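PDB 1Y9U: putative iron binding protein from Bordetella pertussis Tohama I, which probably captures ferric iron in the periplasm as a bacterial solute-binding protein serving iron uptake. Local coordinates for residues S81-S86 and L257-V262; V87-L92 and Y277-G282; D57-V62 and A243-A248. One frame throughout, in Å; residues are numbered along the deposited sequence.

Interaction 1 of 3, residues S81-S86 and L257-V262; sequences SQTLDS and LLEYLV
Glu259 OE2 is gripped from two directions: Ser81 OG donates to it across 2.6 Å, on the lone pair pointing away from the other carboxylate oxygen, and water 1 donates at 3.1 Å. Ser81 is the N-cap residue of helix 82-87, and the same hydroxyl accepts from Leu84 N at 3.0 Å along a nearly straight N-H, so in this periplasmic binding protein fold the capping bond and the bond between helices run through one oxygen. Setting OG opposite the serine's own backbone N (chi1 169°) lets it serve both. Beyond CG the glutamate is extended, which carries its carboxylate over to the start of the neighbouring helix. Water 1 also lies 2.7 Å from Thr83 OG1, tying the first turn of helix 82-87 to the same carboxylate.

Next to these polar groups the contact is apolar. Leu84 crosses Leu258 at about a right angle, with CD1 meeting Leu258 CG. Tyr100 on strand 100-112 and Ile79 close in on both leucines. The segment axes run at only 31° to each other, and at the far end of the contact Leu84 CD2 rests against Val262 CG2 at 3.6 Å.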
ATOM      1  N   SER A  81       6.497 -21.761  -6.553  1.00 17.49           N
ATOM      2  CA  SER A  81       7.816 -21.246  -6.227  1.00 15.28           C
ATOM      3  C   SER A  81       8.005 -21.305  -4.735  1.00 14.22           C
ATOM      4  O   SER A  81       7.374 -20.573  -3.987  1.00 13.04           O
ATOM      5  CB  SER A  81       7.996 -19.806  -6.723  1.00 14.94           C
ATOM      6  OG  SER A  81       9.186 -19.244  -6.183  1.00 14.33           O
ATOM      7  N   GLN A  82       8.907 -22.179  -4.290  1.00 13.37           N
ATOM      8  CA  GLN A  82       9.313 -22.209  -2.903  1.00 12.89           C
ATOM      9  C   GLN A  82       9.986 -20.879  -2.509  1.00 12.40           C
ATOM     10  O   GLN A  82       9.882 -20.458  -1.366  1.00 11.59           O
ATOM     11  CB  GLN A  82      10.235 -23.407  -2.630  1.00 13.15           C
ATOM     12  CG  GLN A  82      10.775 -23.424  -1.216  1.00 13.94           C
ATOM     13  CD  GLN A  82      12.077 -22.635  -1.050  1.00 12.92           C
ATOM     14  OE1 GLN A  82      12.781 -22.360  -2.040  1.00 14.30           O
ATOM     15  NE2 GLN A  82      12.406 -22.292   0.197  1.00 12.68           N
ATOM     16  N   THR A  83      10.663 -20.235  -3.447  1.00 12.11           N
ATOM     17  CA  THR A  83      11.337 -18.977  -3.147  1.00 11.99           C
ATOM     18  C   THR A  83      10.313 -17.925  -2.761  1.00 12.11           C
ATOM     19  O   THR A  83      10.415 -17.302  -1.721  1.00 12.21           O
ATOM     20  CB  THR A  83      12.148 -18.510  -4.353  1.00 12.35           C
ATOM     21  OG1 THR A  83      13.217 -19.441  -4.599  1.00 13.62           O
ATOM     22  CG2 THR A  83      12.813 -17.164  -4.093  1.00 13.12           C
ATOM     23  N   LEU A  84       9.295 -17.777  -3.586  1.00 11.36           N
ATOM     24  CA  LEU A  84       8.260 -16.788  -3.320  1.00 12.02           C
ATOM     25  C   LEU A  84       7.420 -17.171  -2.099  1.00 12.29           C
ATOM     26  O   LEU A  84       7.133 -16.327  -1.263  1.00 12.82           O
ATOM     27  CB  LEU A  84       7.393 -16.564  -4.559  1.00 12.70           C
ATOM     28  CG  LEU A  84       8.050 -15.737  -5.681  1.00 14.55           C
ATOM     29  CD1 LEU A  84       7.425 -16.061  -7.030  1.00 17.20           C
ATOM     30  CD2 LEU A  84       7.999 -14.261  -5.401  1.00 16.75           C
ATOM     31  N   ASP A  85       7.031 -18.435  -1.963  1.00 12.51           N
ATOM     32  CA  ASP A  85       6.149 -18.824  -0.866  1.00 12.94           C
ATOM     33  C   ASP A  85       6.833 -18.704   0.484  1.00 12.36           C
ATOM     34  O   ASP A  85       6.207 -18.418   1.487  1.00 13.23           O
ATOM     35  CB  ASP A  85       5.635 -20.250  -1.040  1.00 14.02           C
ATOM     36  CG  ASP A  85       4.607 -20.372  -2.145  1.00 16.48           C
ATOM     37  OD1 ASP A  85       4.185 -19.332  -2.704  1.00 16.83           O
ATOM     38  OD2 ASP A  85       4.150 -21.489  -2.500  1.00 21.39           O
ATOM     39  N   SER A  86       8.139 -18.933   0.523  1.00 11.34           N
ATOM     40  CA  SER A  86       8.851 -18.860   1.780  1.00 11.82           C
ATOM     41  C   SER A  86       9.214 -17.453   2.186  1.00 11.56           C
ATOM     42  O   SER A  86       9.564 -17.235   3.326  1.00 13.09           O
ATOM     43  CB  SER A  86      10.115 -19.724   1.741  1.00 11.38           C
ATOM     44  OG  SER A  86      11.073 -19.244   0.819  1.00 11.17           O
ATOM     45  N   LEU A 257      12.461 -13.302 -12.611  1.00 12.64           N
ATOM     46  CA  LEU A 257      12.321 -11.891 -12.254  1.00 11.90           C
ATOM     47  C   LEU A 257      11.479 -11.714 -10.996  1.00 11.90           C
ATOM     48  O   LEU A 257      11.854 -10.967 -10.106  1.00 11.82           O
ATOM     49  CB  LEU A 257      11.736 -11.084 -13.408  1.00 11.88           C
ATOM     50  CG  LEU A 257      11.481  -9.599 -13.137  1.00 12.83           C
ATOM     51  CD1 LEU A 257      12.778  -8.903 -12.769  1.00 13.82           C
ATOM     52  CD2 LEU A 257      10.858  -8.980 -14.374  1.00 14.74           C
ATOM     53  N   LEU A 258      10.370 -12.430 -10.894  1.00 12.14           N
ATOM     54  CA  LEU A 258       9.515 -12.267  -9.731  1.00 12.75           C
ATOM     55  C   LEU A 258      10.232 -12.764  -8.469  1.00 12.36           C
ATOM     56  O   LEU A 258      10.158 -12.147  -7.414  1.00 12.57           O
ATOM     57  CB  LEU A 258       8.188 -12.965  -9.981  1.00 13.84           C
ATOM     58  CG  LEU A 258       7.071 -12.860  -8.958  1.00 16.16           C
ATOM     59  CD1 LEU A 258       6.725 -11.422  -8.743  1.00 16.68           C
ATOM     60  CD2 LEU A 258       5.867 -13.642  -9.451  1.00 17.57           C
ATOM     61  N   GLU A 259      10.969 -13.866  -8.584  1.00 11.56           N
ATOM     62  CA  GLU A 259      11.760 -14.357  -7.463  1.00 11.23           C
ATOM     63  C   GLU A 259      12.858 -13.356  -7.093  1.00 11.35           C
ATOM     64  O   GLU A 259      13.159 -13.155  -5.920  1.00 11.84           O
ATOM     65  CB  GLU A 259      12.351 -15.751  -7.782  1.00 11.31           C
ATOM     66  CG  GLU A 259      11.279 -16.822  -7.836  1.00 12.07           C
ATOM     67  CD  GLU A 259      11.755 -18.191  -8.277  1.00 13.22           C
ATOM     68  OE1 GLU A 259      12.829 -18.254  -8.921  1.00 16.11           O
ATOM     69  OE2 GLU A 259      11.059 -19.179  -7.971  1.00 13.58           O
ATOM     70  N   TYR A 260      13.467 -12.715  -8.084  1.00 11.08           N
ATOM     71  CA  TYR A 260      14.463 -11.677  -7.825  1.00 10.98           C
ATOM     72  C   TYR A 260      13.844 -10.512  -7.032  1.00 10.94           C
ATOM     73  O   TYR A 260      14.460  -9.963  -6.127  1.00 10.98           O
ATOM     74  CB  TYR A 260      15.059 -11.155  -9.144  1.00 11.82           C
ATOM     75  CG  TYR A 260      15.834  -9.882  -8.982  1.00 12.63           C
ATOM     76  CD1 TYR A 260      17.082  -9.877  -8.402  1.00 12.69           C
ATOM     77  CD2 TYR A 260      15.288  -8.666  -9.359  1.00 12.62           C
ATOM     78  CE1 TYR A 260      17.791  -8.715  -8.240  1.00 14.00           C
ATOM     79  CE2 TYR A 260      15.980  -7.498  -9.207  1.00 13.37           C
ATOM     80  CZ  TYR A 260      17.236  -7.512  -8.640  1.00 13.74           C
ATOM     81  OH  TYR A 260      17.948  -6.341  -8.483  1.00 16.19           O
ATOM     82  N   LEU A 261      12.616 -10.164  -7.376  1.00 10.85           N
ATOM     83  CA  LEU A 261      11.951  -9.015  -6.754  1.00 10.98           C
ATOM     84  C   LEU A 261      11.681  -9.196  -5.262  1.00 10.81           C
ATOM     85  O   LEU A 261      11.526  -8.199  -4.550  1.00 10.96           O
ATOM     86  CB  LEU A 261      10.652  -8.651  -7.491  1.00 11.44           C
ATOM     87  CG  LEU A 261      10.841  -8.031  -8.885  1.00 12.69           C
ATOM     88  CD1 LEU A 261       9.529  -7.956  -9.627  1.00 12.80           C
ATOM     89  CD2 LEU A 261      11.488  -6.673  -8.829  1.00 14.29           C
ATOM     90  N   VAL A 262      11.671 -10.439  -4.778  1.00 10.76           N
ATOM     91  CA  VAL A 262      11.583 -10.720  -3.328  1.00 11.04           C
ATOM     92  C   VAL A 262      12.913 -11.108  -2.674  1.00 10.65           C
ATOM     93  O   VAL A 262      12.949 -11.406  -1.483  1.00 10.83           O
ATOM     94  CB  VAL A 262      10.500 -11.771  -2.998  1.00 10.90           C
ATOM     95  CG1 VAL A 262       9.161 -11.285  -3.548  1.00 12.39           C
ATOM     96  CG2 VAL A 262      10.881 -13.154  -3.483  1.00 11.15           C
TER
HETATM   97  O   HOH W   1      12.008 -21.416  -6.010  1.00 19.94           O

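Interaction 2 of 3, residues V87-L92 and Y277-G282; sequences VVPANL and YPVRAG
Val279 CG2 is the methyl around which this contact gathers: Pro89 CD lies 3.7 Å from it, Val88 CG1 4.1 Å and Leu92 CD1 4.2 Å. The pairing joins two connecting stretches of the periplasmic binding protein fold, the loop that leaves helix 82-87 for strand 100-112 and the loop that follows the short strand 277-278. With chi1 at 70°, Val279 places CG2 opposite its own backbone N and facing the first of these loops, which lets this one branch touch all three residues.

Beside this cluster, Val87 lies against Arg280. Its CG1 packs on the base of the arginine, 3.7 Å from Arg280 CB and equally near CG. Its CG2 approaches the guanidinium obliquely, 3.5 Å from Arg280 NH1. The arginine, stretched out from CG to NE, crosses the valine at a slant, so that its aliphatic base meets one methyl and its charged end the other. Water 2 links the two backbones, donating to Val87 O at 2.7 Å and accepting from Ala281 N at 2.9 Å.

A second shell sets these groups in place. Arg280 NH1 is hydrogen-bonded to Val262 O, which follows helix 251-261, and Arg280 N to Gln267 OE1 of helix 264-273. In the other segment, Val88 O accepts from Arg93 NE, while Asn91 ND2 bonds to Leu300 O and the Leu92 backbone pairs with Ala101 on strand 100-112. Within the loop, the short 3-10 turn through Ala90 and Asn91 is closed by Leu92 N donating to Pro89 O over 2.9 Å.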
ATOM      1  N   VAL A  87       9.202 -16.515   1.238  1.00 11.85           N
ATOM      2  CA  VAL A  87       9.482 -15.110   1.518  1.00 11.57           C
ATOM      3  C   VAL A  87       8.215 -14.332   1.854  1.00 11.35           C
ATOM      4  O   VAL A  87       8.184 -13.582   2.810  1.00 12.17           O
ATOM      5  CB  VAL A  87      10.181 -14.410   0.330  1.00 11.89           C
ATOM      6  CG1 VAL A  87      10.262 -12.905   0.577  1.00 11.84           C
ATOM      7  CG2 VAL A  87      11.559 -14.998   0.115  1.00 12.54           C
ATOM      8  N   VAL A  88       7.187 -14.494   1.052  1.00 10.60           N
ATOM      9  CA  VAL A  88       5.973 -13.686   1.203  1.00 10.91           C
ATOM     10  C   VAL A  88       5.029 -14.379   2.178  1.00 11.93           C
ATOM     11  O   VAL A  88       4.644 -15.521   1.941  1.00 12.20           O
ATOM     12  CB  VAL A  88       5.298 -13.512  -0.159  1.00 10.59           C
ATOM     13  CG1 VAL A  88       4.007 -12.710  -0.017  1.00 11.25           C
ATOM     14  CG2 VAL A  88       6.246 -12.825  -1.141  1.00 10.86           C
ATOM     15  N   PRO A  89       4.647 -13.723   3.273  1.00 12.32           N
ATOM     16  CA  PRO A  89       3.702 -14.346   4.215  1.00 12.62           C
ATOM     17  C   PRO A  89       2.407 -14.781   3.522  1.00 12.28           C
ATOM     18  O   PRO A  89       1.963 -14.155   2.567  1.00 13.19           O
ATOM     19  CB  PRO A  89       3.434 -13.225   5.229  1.00 13.07           C
ATOM     20  CG  PRO A  89       4.666 -12.402   5.210  1.00 13.28           C
ATOM     21  CD  PRO A  89       5.073 -12.387   3.740  1.00 12.98           C
ATOM     22  N   ALA A  90       1.792 -15.855   4.006  1.00 12.42           N
ATOM     23  CA  ALA A  90       0.625 -16.438   3.370  1.00 12.91           C
ATOM     24  C   ALA A  90      -0.541 -15.450   3.218  1.00 12.69           C
ATOM     25  O   ALA A  90      -1.245 -15.470   2.218  1.00 13.68           O
ATOM     26  CB  ALA A  90       0.165 -17.707   4.136  1.00 14.05           C
ATOM     27  N   ASN A  91      -0.715 -14.571   4.197  1.00 12.23           N
ATOM     28  CA  ASN A  91      -1.796 -13.592   4.107  1.00 12.52           C
ATOM     29  C   ASN A  91      -1.581 -12.505   3.044  1.00 12.17           C
ATOM     30  O   ASN A  91      -2.499 -11.745   2.738  1.00 12.51           O
ATOM     31  CB  ASN A  91      -2.089 -12.995   5.495  1.00 12.32           C
ATOM     32  CG  ASN A  91      -1.004 -12.067   5.983  1.00 12.75           C
ATOM     33  OD1 ASN A  91       0.181 -12.374   5.916  1.00 13.55           O
ATOM     34  ND2 ASN A  91      -1.420 -10.908   6.512  1.00 14.41           N
ATOM     35  N   LEU A  92      -0.381 -12.452   2.479  1.00 12.49           N
ATOM     36  CA  LEU A  92       0.018 -11.440   1.510  1.00 12.17           C
ATOM     37  C   LEU A  92       0.345 -12.044   0.140  1.00 12.20           C
ATOM     38  O   LEU A  92       1.036 -11.433  -0.655  1.00 11.33           O
ATOM     39  CB  LEU A  92       1.238 -10.680   2.057  1.00 11.97           C
ATOM     40  CG  LEU A  92       1.000  -9.934   3.371  1.00 12.42           C
ATOM     41  CD1 LEU A  92       2.302  -9.408   3.999  1.00 12.95           C
ATOM     42  CD2 LEU A  92       0.003  -8.774   3.168  1.00 14.53           C
ATOM     43  N   TYR A 277       7.446  -0.400   3.081  1.00  9.44           N
ATOM     44  CA  TYR A 277       7.991  -1.425   3.964  1.00  9.76           C
ATOM     45  C   TYR A 277       8.174  -2.692   3.141  1.00  9.48           C
ATOM     46  O   TYR A 277       7.251  -3.127   2.475  1.00 10.14           O
ATOM     47  CB  TYR A 277       7.042  -1.639   5.156  1.00  9.90           C
ATOM     48  CG  TYR A 277       7.718  -2.212   6.398  1.00  9.53           C
ATOM     49  CD1 TYR A 277       8.128  -1.387   7.448  1.00 10.05           C
ATOM     50  CD2 TYR A 277       7.956  -3.577   6.514  1.00 10.44           C
ATOM     51  CE1 TYR A 277       8.727  -1.904   8.572  1.00 11.54           C
ATOM     52  CE2 TYR A 277       8.591  -4.097   7.637  1.00 10.66           C
ATOM     53  CZ  TYR A 277       8.958  -3.256   8.660  1.00 11.67           C
ATOM     54  OH  TYR A 277       9.588  -3.775   9.783  1.00 14.15           O
ATOM     55  N   PRO A 278       9.351  -3.315   3.188  1.00  9.70           N
ATOM     56  CA  PRO A 278       9.565  -4.522   2.389  1.00  9.98           C
ATOM     57  C   PRO A 278       8.721  -5.687   2.877  1.00 10.16           C
ATOM     58  O   PRO A 278       8.453  -5.809   4.057  1.00 11.14           O
ATOM     59  CB  PRO A 278      11.050  -4.820   2.567  1.00 11.05           C
ATOM     60  CG  PRO A 278      11.541  -3.941   3.622  1.00 12.72           C
ATOM     61  CD  PRO A 278      10.525  -2.939   3.982  1.00 10.67           C
ATOM     62  N   VAL A 279       8.315  -6.545   1.961  1.00  9.76           N
ATOM     63  CA  VAL A 279       7.605  -7.766   2.364  1.00  9.90           C
ATOM     64  C   VAL A 279       8.532  -8.810   3.002  1.00 10.40           C
ATOM     65  O   VAL A 279       8.118  -9.562   3.869  1.00 11.15           O
ATOM     66  CB  VAL A 279       6.820  -8.390   1.166  1.00 11.02           C
ATOM     67  CG1 VAL A 279       7.744  -8.984   0.099  1.00 11.49           C
ATOM     68  CG2 VAL A 279       5.837  -9.430   1.648  1.00 12.57           C
ATOM     69  N   ARG A 280       9.779  -8.864   2.542  1.00  9.33           N
ATOM     70  CA  ARG A 280      10.733  -9.867   3.001  1.00  9.84           C
ATOM     71  C   ARG A 280      11.264  -9.490   4.371  1.00 10.35           C
ATOM     72  O   ARG A 280      11.706  -8.360   4.579  1.00 10.86           O
ATOM     73  CB  ARG A 280      11.889  -9.947   2.010  1.00  9.70           C
ATOM     74  CG  ARG A 280      12.954 -10.975   2.332  1.00  9.87           C
ATOM     75  CD  ARG A 280      14.194 -10.781   1.517  1.00 10.12           C
ATOM     76  NE  ARG A 280      15.203 -11.812   1.787  1.00  9.63           N
ATOM     77  CZ  ARG A 280      15.332 -12.950   1.129  1.00 10.54           C
ATOM     78  NH1 ARG A 280      14.568 -13.220   0.108  1.00 10.13           N
ATOM     79  NH2 ARG A 280      16.256 -13.831   1.512  1.00 10.93           N
ATOM     80  N   ALA A 281      11.249 -10.442   5.311  1.00 10.47           N
ATOM     81  CA  ALA A 281      11.826 -10.228   6.635  1.00 10.96           C
ATOM     82  C   ALA A 281      13.338  -9.963   6.557  1.00 11.35           C
ATOM     83  O   ALA A 281      14.030 -10.516   5.696  1.00 11.15           O
ATOM     84  CB  ALA A 281      11.577 -11.452   7.515  1.00 11.24           C
ATOM     85  N   GLY A 282      13.858  -9.161   7.476  1.00 12.09           N
ATOM     86  CA  GLY A 282      15.278  -8.962   7.602  1.00 12.76           C
ATOM     87  C   GLY A 282      15.916  -8.077   6.571  1.00 12.57           C
ATOM     88  O   GLY A 282      17.112  -8.160   6.330  1.00 15.43           O
TER
HETATM   89  O   HOH W   2      10.018 -12.941   4.617  1.00 18.28           O

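Interaction 3 of 3, residues D57-V62 and A243-A248; sequences DVLMTV and AVAAHA
With CG turned opposite its carbonyl carbon (chi1 -52°), Leu59 lays its branched end against Ala245, CG coming 4.1 Å from Ala245 CB. Val58 and Val244 share another torsion, CG1 opposite the backbone N, and each sends that methyl toward a carbonyl across the contact: Val244 CG1 lies 3.5 Å from Asp57 O, and Val58 CG1 is near Ala243 O.

The backbones are joined as an antiparallel ladder. Leu59 and Ala243 form a hydrogen-bonded pair, in which Leu59 N donates to Ala243 O at 2.8 Å and Ala243 N returns a bond to Leu59 O at 3.0 Å. Val58 and Val244 are the adjoining non-hydrogen-bonded pair. In the next link Ala245 N reaches Asp57 O at 2.9 Å from 48° above the carbonyl plane.

In the mixed sheet, strand 58-62 lies between the parallel strand 7-12 and the antiparallel strand 237-245, the strand order of a type II periplasmic binding protein lobe, in which a late strand enters against the run of the first ones. The face bearing Val58 and Val244 is covered by Ala254 and Leu258 of helix 251-261.

Past the ladder, residues Ala245 to Ala248 form a type I turn. It brings Ala248 CB within 3.4 Å of Asp57 OD1. The carboxylate itself is held by backbone amides, OD2 by Ser9 N and OD1 by Asn250 N, just beyond the turn.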
ATOM      1  N   ASP A  57       5.246 -10.505 -19.507  1.00 17.17           N
ATOM      2  CA  ASP A  57       5.706 -11.625 -18.693  1.00 16.89           C
ATOM      3  C   ASP A  57       5.287 -11.488 -17.230  1.00 15.51           C
ATOM      4  O   ASP A  57       4.781 -12.433 -16.636  1.00 14.69           O
ATOM      5  CB  ASP A  57       7.234 -11.762 -18.792  1.00 16.75           C
ATOM      6  CG  ASP A  57       7.681 -12.294 -20.128  1.00 17.89           C
ATOM      7  OD1 ASP A  57       7.138 -13.342 -20.519  1.00 19.38           O
ATOM      8  OD2 ASP A  57       8.569 -11.741 -20.798  1.00 18.08           O
ATOM      9  N   VAL A  58       5.545 -10.316 -16.661  1.00 15.42           N
ATOM     10  CA  VAL A  58       5.231 -10.013 -15.266  1.00 14.25           C
ATOM     11  C   VAL A  58       4.404  -8.729 -15.242  1.00 14.74           C
ATOM     12  O   VAL A  58       4.735  -7.770 -15.930  1.00 14.93           O
ATOM     13  CB  VAL A  58       6.520  -9.824 -14.441  1.00 13.91           C
ATOM     14  CG1 VAL A  58       6.205  -9.391 -13.015  1.00 13.94           C
ATOM     15  CG2 VAL A  58       7.338 -11.110 -14.430  1.00 13.78           C
ATOM     16  N   LEU A  59       3.336  -8.744 -14.448  1.00 14.47           N
ATOM     17  CA  LEU A  59       2.434  -7.612 -14.259  1.00 14.64           C
ATOM     18  C   LEU A  59       2.668  -7.076 -12.857  1.00 14.04           C
ATOM     19  O   LEU A  59       2.616  -7.835 -11.911  1.00 15.30           O
ATOM     20  CB  LEU A  59       0.994  -8.075 -14.381  1.00 14.96           C
ATOM     21  CG  LEU A  59       0.656  -8.870 -15.633  1.00 15.71           C
ATOM     22  CD1 LEU A  59      -0.827  -9.161 -15.654  1.00 16.98           C
ATOM     23  CD2 LEU A  59       1.086  -8.102 -16.855  1.00 16.47           C
ATOM     24  N   MET A  60       2.938  -5.785 -12.746  1.00 13.57           N
ATOM     25  CA  MET A  60       3.235  -5.141 -11.457  1.00 13.00           C
ATOM     26  C   MET A  60       2.290  -3.949 -11.250  1.00 13.13           C
ATOM     27  O   MET A  60       2.155  -3.101 -12.146  1.00 13.91           O
ATOM     28  CB  MET A  60       4.678  -4.638 -11.469  1.00 13.21           C
ATOM     29  CG  MET A  60       5.088  -3.804 -10.265  1.00 14.54           C
ATOM     30  SD  MET A  60       6.788  -3.223 -10.347  1.00 15.68           S
ATOM     31  CE  MET A  60       7.582  -4.654  -9.851  1.00 16.59           C
ATOM     32  N   THR A  61       1.666  -3.862 -10.077  1.00 13.29           N
ATOM     33  CA  THR A  61       0.768  -2.746  -9.787  1.00 13.52           C
ATOM     34  C   THR A  61       0.676  -2.484  -8.293  1.00 12.75           C
ATOM     35  O   THR A  61       1.384  -3.112  -7.486  1.00 12.94           O
ATOM     36  CB  THR A  61      -0.606  -3.037 -10.469  1.00 14.23           C
ATOM     37  OG1 THR A  61      -1.438  -1.860 -10.466  1.00 15.09           O
ATOM     38  CG2 THR A  61      -1.387  -4.080  -9.740  1.00 14.64           C
ATOM     39  N   VAL A  62      -0.180  -1.534  -7.930  1.00 12.43           N
ATOM     40  CA  VAL A  62      -0.409  -1.154  -6.546  1.00 13.27           C
ATOM     41  C   VAL A  62      -1.888  -1.353  -6.237  1.00 13.25           C
ATOM     42  O   VAL A  62      -2.728  -1.157  -7.118  1.00 12.82           O
ATOM     43  CB  VAL A  62       0.025   0.308  -6.340  1.00 13.89           C
ATOM     44  CG1 VAL A  62      -0.181   0.762  -4.904  1.00 15.46           C
ATOM     45  CG2 VAL A  62       1.485   0.492  -6.753  1.00 14.65           C
ATOM     46  N   ALA A 243       2.297 -10.459 -10.510  1.00 14.00           N
ATOM     47  CA  ALA A 243       1.819 -11.764 -10.955  1.00 14.08           C
ATOM     48  C   ALA A 243       2.462 -12.065 -12.295  1.00 14.57           C
ATOM     49  O   ALA A 243       2.854 -11.145 -13.019  1.00 14.26           O
ATOM     50  CB  ALA A 243       0.323 -11.753 -11.100  1.00 14.74           C
ATOM     51  N   VAL A 244       2.590 -13.351 -12.614  1.00 15.27           N
ATOM     52  CA  VAL A 244       3.026 -13.744 -13.953  1.00 16.08           C
ATOM     53  C   VAL A 244       1.827 -13.673 -14.906  1.00 15.82           C
ATOM     54  O   VAL A 244       0.742 -14.130 -14.582  1.00 16.20           O
ATOM     55  CB  VAL A 244       3.637 -15.143 -13.937  1.00 15.88           C
ATOM     56  CG1 VAL A 244       3.961 -15.617 -15.361  1.00 16.22           C
ATOM     57  CG2 VAL A 244       4.901 -15.163 -13.078  1.00 16.13           C
ATOM     58  N   ALA A 245       2.035 -13.073 -16.066  1.00 16.50           N
ATOM     59  CA  ALA A 245       0.959 -12.935 -17.059  1.00 17.13           C
ATOM     60  C   ALA A 245       0.529 -14.281 -17.632  1.00 18.18           C
ATOM     61  O   ALA A 245       1.346 -15.199 -17.796  1.00 18.11           O
ATOM     62  CB  ALA A 245       1.385 -12.017 -18.168  1.00 16.59           C
ATOM     63  N   ALA A 246      -0.760 -14.382 -17.951  1.00 19.36           N
ATOM     64  CA  ALA A 246      -1.386 -15.635 -18.399  1.00 19.86           C
ATOM     65  C   ALA A 246      -0.689 -16.262 -19.613  1.00 20.47           C
ATOM     66  O   ALA A 246      -0.563 -17.488 -19.702  1.00 20.98           O
ATOM     67  CB  ALA A 246      -2.857 -15.385 -18.720  1.00 20.27           C
ATOM     68  N   HIS A 247      -0.230 -15.420 -20.522  1.00 20.68           N
ATOM     69  CA  HIS A 247       0.390 -15.885 -21.768  1.00 21.54           C
ATOM     70  C   HIS A 247       1.877 -15.529 -21.879  1.00 21.41           C
ATOM     71  O   HIS A 247       2.428 -15.397 -22.976  1.00 21.99           O
ATOM     72  CB  HIS A 247      -0.429 -15.347 -22.947  1.00 22.12           C
ATOM     73  CG  HIS A 247      -1.849 -15.813 -22.927  1.00 23.97           C
ATOM     74  ND1 HIS A 247      -2.196 -17.126 -23.157  1.00 26.48           N
ATOM     75  CD2 HIS A 247      -3.007 -15.161 -22.663  1.00 25.56           C
ATOM     76  CE1 HIS A 247      -3.506 -17.261 -23.051  1.00 26.56           C
ATOM     77  NE2 HIS A 247      -4.024 -16.083 -22.748  1.00 26.89           N
ATOM     78  N   ALA A 248       2.544 -15.403 -20.729  1.00 19.96           N
ATOM     79  CA  ALA A 248       3.950 -15.006 -20.693  1.00 19.52           C
ATOM     80  C   ALA A 248       4.750 -15.811 -21.711  1.00 19.07           C
ATOM     81  O   ALA A 248       4.782 -17.033 -21.599  1.00 19.45           O
ATOM     82  CB  ALA A 248       4.520 -15.228 -19.301  1.00 19.43           C
TER

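In the fold
Interaction 1 touches both of the others. Interaction 3 is sheet core, held by backbone bonds between strands. Interaction 1 is a helix pair laid over that sheet: Leu258 CD2 packs on Val244 CG2 and Leu261 CD1 on Met60 CE, and its buried leucines are bordered by a carboxylate and a water. Interaction 2 is only partly buried and joins loops through valine packing and a bridging water. It continues directly from interaction 1, since residues 87-92 follow 81-86 and Val262 CG1 packs on Val88 CG2. Interactions 2 and 3 do not touch, their nearest atoms being about 10 Å apart, though both reach the same mixed sheet.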